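PDB 4EGS: ribose 5-phosphate isomerase RpiB, which probably removes phosphate from phosphotyrosine through its N-terminal low molecular weight phosphatase domain, the part present here, and probably isomerises sugars through the rest. Local coordinates for residues 52-55 against 56-60; 87-90 against 91-95; 132-135 against 136-139; 140-144 against 145-149. All coordinates share one frame; numbering follows the deposited sequence.

How the interactions relate
The four contacts follow one another along the phosphatase domain and fall into two pairs around its parallel four-stranded sheet. Interaction 1 lies on helix 47-61, the crossover between strands 36-41 and 67-72; interaction 2 spans the C-terminal turns of helix 83-93 and the residues just after it. Their centres are 12 Å apart and they touch, Ile54 packing on Leu89 and Ala57 on Ile95. Interaction 3 leads into strand 138-140 and interaction 4 leaves it, with centres 15 Å apart and Phe139 against Phe144. Interactions 2 and 3 are far apart, their centres about 32 Å from each other. Side chains of interactions 1, 2 and 4 (Glu52, Leu89, Ile141) lie about 8 to 9 Å from that of Arg47, predicted to be catalytic.

Interaction 1. Residues 52-55 against 56-60; sequences EGIF and NAKSK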
loop_
_atom_site.group_PDB
_atom_site.type_symbol
_atom_site.label_atom_id
_atom_site.label_comp_id
_atom_site.label_asym_id
_atom_site.label_seq_id
_atom_site.Cartn_x
_atom_site.Cartn_y
_atom_site.Cartn_z
ATOM N N GLU A 52 2.769 -11.072 -12.276
ATOM C CA GLU A 52 1.398 -10.892 -11.819
ATOM C C GLU A 52 0.931 -12.098 -11.013
ATOM O O GLU A 52 0.265 -11.954 -9.988
ATOM C CB GLU A 52 0.467 -10.688 -13.013
ATOM C CG GLU A 52 -1.009 -10.720 -12.674
ATOM C CD GLU A 52 -1.880 -10.864 -13.903
ATOM O OE1 GLU A 52 -3.121 -10.860 -13.759
ATOM O OE2 GLU A 52 -1.322 -10.987 -15.015
ATOM N N GLY A 53 1.292 -13.286 -11.487
ATOM C CA GLY A 53 0.856 -14.529 -10.879
ATOM C C GLY A 53 1.292 -14.719 -9.439
ATOM O O GLY A 53 0.456 -14.917 -8.557
ATOM N N ILE A 54 2.597 -14.660 -9.193
ATOM C CA ILE A 54 3.113 -14.916 -7.851
ATOM C C ILE A 54 2.887 -13.739 -6.897
ATOM O O ILE A 54 2.852 -13.925 -5.682
ATOM C CB ILE A 54 4.605 -15.345 -7.859
ATOM C CG1 ILE A 54 5.529 -14.175 -7.508
ATOM C CG2 ILE A 54 4.977 -15.970 -9.197
ATOM C CD1 ILE A 54 5.835 -13.265 -8.670
ATOM N N PHE A 55 2.729 -12.536 -7.447
ATOM C CA PHE A 55 2.408 -11.369 -6.629
ATOM C C PHE A 55 1.072 -11.584 -5.938
ATOM O O PHE A 55 0.959 -11.424 -4.724
ATOM C CB PHE A 55 2.355 -10.092 -7.471
ATOM C CG PHE A 55 1.916 -8.871 -6.698
ATOM C CD1 PHE A 55 2.843 -8.081 -6.039
ATOM C CD2 PHE A 55 0.577 -8.515 -6.635
ATOM C CE1 PHE A 55 2.443 -6.961 -5.332
ATOM C CE2 PHE A 55 0.171 -7.400 -5.929
ATOM C CZ PHE A 55 1.106 -6.621 -5.277
ATOM N N ASN A 56 0.061 -11.938 -6.726
ATOM C CA ASN A 56 -1.261 -12.226 -6.190
ATOM C C ASN A 56 -1.216 -13.372 -5.192
ATOM O O ASN A 56 -1.793 -13.276 -4.112
ATOM C CB ASN A 56 -2.253 -12.532 -7.315
ATOM C CG ASN A 56 -2.622 -11.298 -8.115
ATOM O OD1 ASN A 56 -2.577 -10.179 -7.604
ATOM N ND2 ASN A 56 -2.995 -11.496 -9.375
ATOM N N ALA A 57 -0.513 -14.443 -5.548
ATOM C CA ALA A 57 -0.354 -15.594 -4.663
ATOM C C ALA A 57 0.269 -15.193 -3.328
ATOM O O ALA A 57 -0.067 -15.750 -2.284
ATOM C CB ALA A 57 0.476 -16.674 -5.336
ATOM N N LYS A 58 1.181 -14.226 -3.369
ATOM C CA LYS A 58 1.749 -13.664 -2.150
ATOM C C LYS A 58 0.756 -12.694 -1.521
ATOM O O LYS A 58 0.603 -12.649 -0.302
ATOM C CB LYS A 58 3.070 -12.948 -2.440
ATOM C CG LYS A 58 4.229 -13.862 -2.808
ATOM C CD LYS A 58 5.509 -13.058 -2.984
ATOM C CE LYS A 58 6.608 -13.873 -3.649
ATOM N NZ LYS A 58 7.088 -14.991 -2.791
ATOM N N SER A 59 0.080 -11.920 -2.365
ATOM C CA SER A 59 -0.939 -10.984 -1.904
ATOM C C SER A 59 -2.177 -11.718 -1.396
ATOM O O SER A 59 -3.008 -11.135 -0.701
ATOM C CB SER A 59 -1.329 -10.018 -3.024
ATOM O OG SER A 59 -2.449 -9.234 -2.650
ATOM N N LYS A 60 -2.302 -12.991 -1.759
ATOM C CA LYS A 60 -3.380 -13.829 -1.247
ATOM C C LYS A 60 -3.030 -14.340 0.144
ATOM O O LYS A 60 -3.842 -14.253 1.067
ATOM C CB LYS A 60 -3.644 -15.015 -2.179
ATOM C CG LYS A 60 -4.436 -14.674 -3.432
ATOM C CD LYS A 60 -5.835 -14.201 -3.090
ATOM C CE LYS A 60 -6.611 -15.275 -2.347
ATOM N NZ LYS A 60 -8.006 -14.845 -2.058
#
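Asn56 lays its amide over the carbonyl of Glu52 one turn back, and ND2 comes within 3.9 Å of CG on Glu52. The two side chains meet at a slant, the carboxylate turned 83° from the amide. Asn56 CG stands beside its own backbone N (chi1 -72°), which brings OD1 to the edge of the Phe55 ring, in the ring plane, 3.7 Å from CD2 of Phe55. On another side of helix 47-61, Lys58 runs alongside Ile54, with CE of Lys58 4.0 Å from CG1 of Ile54. The Phe55 ring also reaches along the helix to Ser59, CE2 of Phe55 lying 4.2 Å from CB of Ser59. Four successive i to i+4 backbone bonds run under these side chains.

This helix is the crossover of the beta-alpha-beta unit that joins strands 36-41 and 67-72. Lys58 makes a long, weak ion pair with Asp174 of helix 159-179. The chemistry splits by direction: Glu52, Asn56 and Ser59 turn polar ends to Ser70, Ala68 N and Trp66 O, while the apolar parts of Ile54, Phe55 and Lys58 face Ile173 and Ile177 of helix 159-179.

Interaction 2. Residues 87-90 against 91-95; sequences EVLK and KEYGI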
loop_
_atom_site.group_PDB
_atom_site.type_symbol
_atom_site.label_atom_id
_atom_site.label_comp_id
_atom_site.label_asym_id
_atom_site.label_seq_id
_atom_site.Cartn_x
_atom_site.Cartn_y
_atom_site.Cartn_z
ATOM N N GLU A 87 4.239 -23.877 -16.369
ATOM C CA GLU A 87 4.689 -25.073 -15.660
ATOM C C GLU A 87 5.726 -24.757 -14.586
ATOM O O GLU A 87 5.762 -25.411 -13.547
ATOM C CB GLU A 87 5.207 -26.147 -16.628
ATOM C CG GLU A 87 6.536 -25.837 -17.298
ATOM C CD GLU A 87 7.047 -26.999 -18.131
ATOM O OE1 GLU A 87 7.105 -28.129 -17.602
ATOM O OE2 GLU A 87 7.383 -26.785 -19.315
ATOM N N VAL A 88 6.561 -23.750 -14.826
ATOM C CA VAL A 88 7.560 -23.367 -13.834
ATOM C C VAL A 88 6.893 -22.709 -12.627
ATOM O O VAL A 88 7.384 -22.802 -11.506
ATOM C CB VAL A 88 8.662 -22.446 -14.421
ATOM C CG1 VAL A 88 8.123 -21.055 -14.709
ATOM C CG2 VAL A 88 9.839 -22.365 -13.470
ATOM N N LEU A 89 5.759 -22.060 -12.856
ATOM C CA LEU A 89 5.030 -21.420 -11.774
ATOM C C LEU A 89 4.168 -22.441 -11.044
ATOM O O LEU A 89 3.871 -22.280 -9.863
ATOM C CB LEU A 89 4.167 -20.279 -12.312
ATOM C CG LEU A 89 4.640 -18.870 -11.953
ATOM C CD1 LEU A 89 6.104 -18.682 -12.305
ATOM C CD2 LEU A 89 3.777 -17.833 -12.647
ATOM N N LYS A 90 3.779 -23.494 -11.756
ATOM C CA LYS A 90 2.911 -24.529 -11.207
ATOM C C LYS A 90 3.729 -25.440 -10.288
ATOM O O LYS A 90 3.340 -25.707 -9.148
ATOM C CB LYS A 90 2.273 -25.329 -12.353
ATOM C CG LYS A 90 0.910 -25.945 -12.061
ATOM C CD LYS A 90 -0.156 -24.893 -11.992
ATOM C CE LYS A 90 -1.509 -25.465 -12.284
ATOM N NZ LYS A 90 -1.823 -26.455 -11.232
ATOM N N LYS A 91 4.878 -25.890 -10.783
ATOM C CA LYS A 91 5.731 -26.810 -10.037
ATOM C C LYS A 91 6.373 -26.125 -8.836
ATOM O O LYS A 91 6.320 -26.633 -7.715
ATOM C CB LYS A 91 6.821 -27.399 -10.943
ATOM C CG LYS A 91 6.289 -28.187 -12.130
ATOM C CD LYS A 91 7.356 -29.084 -12.743
ATOM C CE LYS A 91 8.516 -28.279 -13.304
ATOM N NZ LYS A 91 8.103 -27.435 -14.457
ATOM N N GLU A 92 6.965 -24.960 -9.074
ATOM C CA GLU A 92 7.768 -24.300 -8.050
ATOM C C GLU A 92 6.952 -23.595 -6.967
ATOM O O GLU A 92 7.273 -23.703 -5.784
ATOM C CB GLU A 92 8.761 -23.319 -8.682
ATOM C CG GLU A 92 9.662 -23.927 -9.751
ATOM C CD GLU A 92 10.453 -25.120 -9.257
ATOM O OE1 GLU A 92 10.950 -25.079 -8.111
ATOM O OE2 GLU A 92 10.574 -26.103 -10.017
ATOM N N TYR A 93 5.904 -22.878 -7.361
ATOM C CA TYR A 93 5.175 -22.039 -6.411
ATOM C C TYR A 93 3.710 -22.429 -6.214
ATOM O O TYR A 93 3.033 -21.889 -5.340
ATOM C CB TYR A 93 5.286 -20.566 -6.813
ATOM C CG TYR A 93 6.712 -20.109 -7.020
ATOM C CD1 TYR A 93 7.207 -19.867 -8.295
ATOM C CD2 TYR A 93 7.569 -19.934 -5.941
ATOM C CE1 TYR A 93 8.511 -19.453 -8.489
ATOM C CE2 TYR A 93 8.876 -19.522 -6.125
ATOM C CZ TYR A 93 9.341 -19.283 -7.401
ATOM O OH TYR A 93 10.640 -18.872 -7.592
ATOM N N GLY A 94 3.222 -23.361 -7.024
ATOM C CA GLY A 94 1.861 -23.847 -6.880
ATOM C C GLY A 94 0.798 -22.896 -7.402
ATOM O O GLY A 94 -0.390 -23.078 -7.134
ATOM N N ILE A 95 1.221 -21.877 -8.144
ATOM C CA ILE A 95 0.277 -20.966 -8.782
ATOM C C ILE A 95 0.031 -21.417 -10.221
ATOM O O ILE A 95 0.872 -22.088 -10.819
ATOM C CB ILE A 95 0.765 -19.501 -8.737
ATOM C CG1 ILE A 95 -0.421 -18.540 -8.831
ATOM C CG2 ILE A 95 1.769 -19.231 -9.836
ATOM C CD1 ILE A 95 -1.469 -18.766 -7.761
HETATM O O HOH W 1 -0.546 -25.867 -8.878
HETATM O O HOH W 2 -2.552 -24.812 -8.339
#
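Glu87 and Lys91 run alongside each other one turn apart near the C-terminal end of helix 83-93, which finishes in a glycine C-cap: Gly94 follows the helix with a left-handed backbone (phi 76°).

Among the charged groups, Lys91 curls back so that NZ makes a salt bridge of 3.4 Å to Glu87 OE1, long and weak as a hydrogen bond, and a second weak bond to the carbonyl O of Glu87. That oxygen also takes Lys91 N at 2.9 Å, so one residue supplies both donors. Lys90, bent at chi2 (72°) and chi4, brings NZ round toward the end of the helix, where two waters bridge it to Gly94 O, each with one weak leg.

The backbone bonds change character as the helix runs out. Leu89 O receives both Tyr93 N, at 3.3 Å, and Ile95 N, the two coming from opposite faces of the carbonyl plane and neither along a lone pair. The bond from Gly94 N to Lys90 O is weak.

Apolar contact falls on Leu89. Ile95 swings back alongside it, with CG2 of Ile95 3.6 Å from CG of Leu89, while CD1 of Leu89 meets the edge of the Tyr93 ring. Across to helix 47-61, Leu89 packs on Met50 and Ile54, and Ile95 on Ala57; Tyr93 touches Ser170 of helix 159-179. The chain reversal also leaves the aliphatic part of Lys90 against the carbonyl of Ile95, CD of Lys90 standing 3.2 Å from Ile95 O.

Interaction 3. Residues 132-135 against 136-139; sequences PEYA and DKIF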
loop_
_atom_site.group_PDB
_atom_site.type_symbol
_atom_site.label_atom_id
_atom_site.label_comp_id
_atom_site.label_asym_id
_atom_site.label_seq_id
_atom_site.Cartn_x
_atom_site.Cartn_y
_atom_site.Cartn_z
ATOM N N PRO A 132 3.631 10.728 -21.241
ATOM C CA PRO A 132 4.210 11.630 -20.244
ATOM C C PRO A 132 3.158 12.000 -19.203
ATOM O O PRO A 132 1.968 12.015 -19.521
ATOM C CB PRO A 132 4.601 12.864 -21.070
ATOM C CG PRO A 132 4.465 12.452 -22.514
ATOM C CD PRO A 132 3.402 11.414 -22.520
ATOM N N GLU A 133 3.600 12.274 -17.977
ATOM C CA GLU A 133 2.717 12.611 -16.855
ATOM C C GLU A 133 1.874 11.430 -16.358
ATOM O O GLU A 133 1.139 11.547 -15.377
ATOM C CB GLU A 133 1.863 13.856 -17.144
ATOM C CG GLU A 133 2.660 15.160 -17.179
ATOM C CD GLU A 133 3.565 15.269 -18.397
ATOM O OE1 GLU A 133 3.052 15.151 -19.530
ATOM O OE2 GLU A 133 4.787 15.470 -18.221
ATOM N N TYR A 134 1.983 10.300 -17.051
ATOM C CA TYR A 134 1.652 9.008 -16.472
ATOM C C TYR A 134 2.967 8.505 -15.910
ATOM O O TYR A 134 3.016 7.538 -15.152
ATOM C CB TYR A 134 1.153 8.035 -17.540
ATOM C CG TYR A 134 -0.300 8.204 -17.914
ATOM C CD1 TYR A 134 -1.282 8.340 -16.940
ATOM C CD2 TYR A 134 -0.691 8.226 -19.246
ATOM C CE1 TYR A 134 -2.613 8.492 -17.284
ATOM C CE2 TYR A 134 -2.016 8.379 -19.599
ATOM C CZ TYR A 134 -2.972 8.511 -18.617
ATOM O OH TYR A 134 -4.291 8.664 -18.974
ATOM N N ALA A 135 4.036 9.198 -16.296
ATOM C CA ALA A 135 5.403 8.829 -15.949
ATOM C C ALA A 135 5.667 8.858 -14.447
ATOM O O ALA A 135 6.619 8.239 -13.968
ATOM C CB ALA A 135 6.389 9.738 -16.676
ATOM N N ASP A 136 4.827 9.576 -13.709
ATOM C CA ASP A 136 4.989 9.697 -12.264
ATOM C C ASP A 136 4.803 8.354 -11.564
ATOM O O ASP A 136 5.373 8.114 -10.500
ATOM C CB ASP A 136 4.010 10.728 -11.696
ATOM C CG ASP A 136 4.263 11.025 -10.229
ATOM O OD1 ASP A 136 3.281 11.155 -9.467
ATOM O OD2 ASP A 136 5.445 11.135 -9.840
ATOM N N LYS A 137 4.004 7.480 -12.168
ATOM C CA LYS A 137 3.754 6.160 -11.601
ATOM C C LYS A 137 4.438 5.050 -12.396
ATOM O O LYS A 137 4.257 3.868 -12.107
ATOM C CB LYS A 137 2.249 5.895 -11.479
ATOM C CG LYS A 137 1.453 6.144 -12.751
ATOM C CD LYS A 137 -0.041 6.027 -12.490
ATOM C CE LYS A 137 -0.856 6.354 -13.729
ATOM N NZ LYS A 137 -2.320 6.257 -13.465
ATOM N N ILE A 138 5.233 5.436 -13.391
ATOM C CA ILE A 138 5.964 4.468 -14.203
ATOM C C ILE A 138 7.389 4.268 -13.700
ATOM O O ILE A 138 8.181 5.208 -13.658
ATOM C CB ILE A 138 6.031 4.890 -15.684
ATOM C CG1 ILE A 138 4.626 5.036 -16.267
ATOM C CG2 ILE A 138 6.836 3.878 -16.485
ATOM C CD1 ILE A 138 4.605 5.519 -17.700
ATOM N N PHE A 139 7.708 3.036 -13.318
ATOM C CA PHE A 139 9.055 2.696 -12.880
ATOM C C PHE A 139 9.431 1.303 -13.368
ATOM O O PHE A 139 8.578 0.549 -13.837
ATOM C CB PHE A 139 9.164 2.760 -11.354
ATOM C CG PHE A 139 8.769 4.087 -10.774
ATOM C CD1 PHE A 139 7.526 4.259 -10.186
ATOM C CD2 PHE A 139 9.638 5.166 -10.820
ATOM C CE1 PHE A 139 7.158 5.481 -9.651
ATOM C CE2 PHE A 139 9.276 6.391 -10.287
ATOM C CZ PHE A 139 8.035 6.548 -9.703
#
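Tyr134 O accepts Lys137 N at 3.1 Å, and Ala135 O accepts Ile138 N at 3.2 Å: two overlapping i to i+3 turns that lead from the loop after helix 121-130 into strand 138-140, an outermost strand of the domain's parallel sheet. In both bonds the donor stands above the carbonyl plane and off the lone pairs. The Ala135 bond is the more extreme, with Ile138 N 80° out of the plane and the C=O...N angle only 100°, so this bond is strongly bent at the acceptor.

The polar end of Lys137 finds its partners outside the turns. Its CG sits between its own backbone N and carbonyl carbon (chi1 51°) and the chain runs straight from there, so NZ passes the Tyr134 ring and is bound by the carbonyl oxygens of Leu110 and Ala113, two acceptors that fix the ammonium group and join the turn to the end of helix 108-112.

Packing follows from this course. The Lys137 stem runs along the Tyr134 ring in the same direction, with CE of Lys137 3.8 Å from CD1 of Tyr134. Ile138 points back into the turn while also packing on Leu127, Val128 and Val116, so it fills the angle between helix 121-130 and the sheet, where Ala135 rests on Val128 too. Its CD1 approaches CB of Tyr134 at 4.3 Å, and CG1 of Ile138 lies 3.2 Å from Tyr134 O.

Interaction 4. Residues 140-144 against 145-149; sequences TIKEF and VGLEG
Lys142 folds its side chain along the returning backbone of 148-149, its CG 3.3 Å from Gly149 O and its CE 3.2 Å from Glu148 O. Bends at chi2, chi3 and chi4 make the chain hug the peptides of these two residues instead of stretching outward, and NZ ends in a salt bridge with Glu168. Gly149, having no side chain, lets the ammonium end pass close by.

Val145 and Leu147 gather round the carbonyl of Lys142 in a tight reversal. That carbonyl points into the loop and takes Leu147 N at 2.7 Å, with a weak second bond from Val145 N. CB of Leu147 comes down beside the same oxygen, and Val145 sets CG2 between its own backbone N and carbonyl carbon, 3.2 Å from Lys142 O. Within this loop Glu143 to Gly146 form a type I beta turn, closed by a weak bond from Gly146 N to Glu143 O. Leu147 O, in turn, meets the CA of Glu143 at 3.2 Å in a CH...O contact.

Glu143 extends to the other side: its OE1 takes Thr140 N from above the carboxylate plane and also pairs with Lys124. Phe144 turns its ring off the loop, with CD2 4.4 Å from CG1 of Val145.

That ring wedges between strand 115-118, at Leu115 and Leu117, and helix 159-179, at Leu176 and Lys179. Lys142 and Val145 lean on the same helix, while Thr140 and Glu143 face helix 121-130, so the loop links the end of strand 138-140 to helices 121-130 and 159-179.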
loop_
_atom_site.group_PDB
_atom_site.type_symbol
_atom_site.label_atom_id
_atom_site.label_comp_id
_atom_site.label_asym_id
_atom_site.label_seq_id
_atom_site.Cartn_x
_atom_site.Cartn_y
_atom_site.Cartn_z
ATOM N N THR A 140 10.713 0.970 -13.261
ATOM C CA THR A 140 11.189 -0.363 -13.607
ATOM C C THR A 140 11.113 -1.261 -12.373
ATOM O O THR A 140 11.203 -0.781 -11.242
ATOM C CB THR A 140 12.618 -0.318 -14.224
ATOM O OG1 THR A 140 12.575 -0.798 -15.573
ATOM C CG2 THR A 140 13.613 -1.148 -13.424
ATOM N N ILE A 141 10.917 -2.559 -12.595
ATOM C CA ILE A 141 10.733 -3.520 -11.511
ATOM C C ILE A 141 11.906 -3.545 -10.520
ATOM O O ILE A 141 11.716 -3.808 -9.333
ATOM C CB ILE A 141 10.467 -4.943 -12.069
ATOM C CG1 ILE A 141 9.976 -5.884 -10.965
ATOM C CG2 ILE A 141 11.697 -5.497 -12.774
ATOM C CD1 ILE A 141 8.474 -5.878 -10.786
ATOM N N LYS A 142 13.108 -3.254 -11.009
ATOM C CA LYS A 142 14.304 -3.253 -10.171
ATOM C C LYS A 142 14.523 -1.899 -9.504
ATOM O O LYS A 142 14.899 -1.826 -8.336
ATOM C CB LYS A 142 15.535 -3.632 -11.000
ATOM C CG LYS A 142 15.474 -5.025 -11.611
ATOM C CD LYS A 142 15.919 -6.094 -10.624
ATOM C CE LYS A 142 17.376 -6.469 -10.836
ATOM N NZ LYS A 142 17.627 -6.882 -12.242
ATOM N N GLU A 143 14.280 -0.825 -10.249
ATOM C CA GLU A 143 14.541 0.522 -9.750
ATOM C C GLU A 143 13.557 0.940 -8.661
ATOM O O GLU A 143 13.875 1.790 -7.831
ATOM C CB GLU A 143 14.530 1.544 -10.893
ATOM C CG GLU A 143 13.194 2.241 -11.097
ATOM C CD GLU A 143 13.229 3.258 -12.219
ATOM O OE1 GLU A 143 12.148 3.716 -12.641
ATOM O OE2 GLU A 143 14.339 3.599 -12.680
ATOM N N PHE A 144 12.369 0.344 -8.663
ATOM C CA PHE A 144 11.357 0.685 -7.669
ATOM C C PHE A 144 11.746 0.156 -6.292
ATOM O O PHE A 144 11.416 0.756 -5.269
ATOM C CB PHE A 144 9.982 0.151 -8.076
ATOM C CG PHE A 144 8.873 0.553 -7.141
ATOM C CD1 PHE A 144 8.249 1.783 -7.273
ATOM C CD2 PHE A 144 8.455 -0.298 -6.130
ATOM C CE1 PHE A 144 7.230 2.155 -6.414
ATOM C CE2 PHE A 144 7.439 0.070 -5.270
ATOM C CZ PHE A 144 6.825 1.297 -5.412
ATOM N N VAL A 145 12.450 -0.971 -6.273
ATOM C CA VAL A 145 12.910 -1.551 -5.020
ATOM C C VAL A 145 14.349 -1.140 -4.717
ATOM O O VAL A 145 15.025 -1.760 -3.895
ATOM C CB VAL A 145 12.775 -3.089 -5.012
ATOM C CG1 VAL A 145 11.311 -3.490 -5.127
ATOM C CG2 VAL A 145 13.588 -3.707 -6.137
ATOM N N GLY A 146 14.812 -0.090 -5.391
ATOM C CA GLY A 146 16.121 0.482 -5.124
ATOM C C GLY A 146 17.277 -0.169 -5.862
ATOM O O GLY A 146 18.431 0.210 -5.665
ATOM N N LEU A 147 16.976 -1.145 -6.712
ATOM C CA LEU A 147 18.013 -1.848 -7.463
ATOM C C LEU A 147 18.181 -1.284 -8.872
ATOM O O LEU A 147 17.600 -0.255 -9.215
ATOM C CB LEU A 147 17.706 -3.346 -7.539
ATOM C CG LEU A 147 17.773 -4.144 -6.236
ATOM C CD1 LEU A 147 17.515 -5.620 -6.498
ATOM C CD2 LEU A 147 19.118 -3.947 -5.557
ATOM N N GLU A 148 18.987 -1.966 -9.680
ATOM C CA GLU A 148 19.156 -1.609 -11.084
ATOM C C GLU A 148 19.110 -2.851 -11.965
ATOM O O GLU A 148 19.301 -3.969 -11.487
ATOM C CB GLU A 148 20.475 -0.868 -11.310
ATOM C CG GLU A 148 20.430 0.616 -10.999
ATOM C CD GLU A 148 21.653 1.353 -11.515
ATOM O OE1 GLU A 148 21.709 1.642 -12.729
ATOM O OE2 GLU A 148 22.563 1.637 -10.708
ATOM N N GLY A 149 18.857 -2.648 -13.254
ATOM C CA GLY A 149 18.856 -3.742 -14.205
ATOM C C GLY A 149 17.474 -4.123 -14.697
ATOM O O GLY A 149 16.478 -3.480 -14.360
#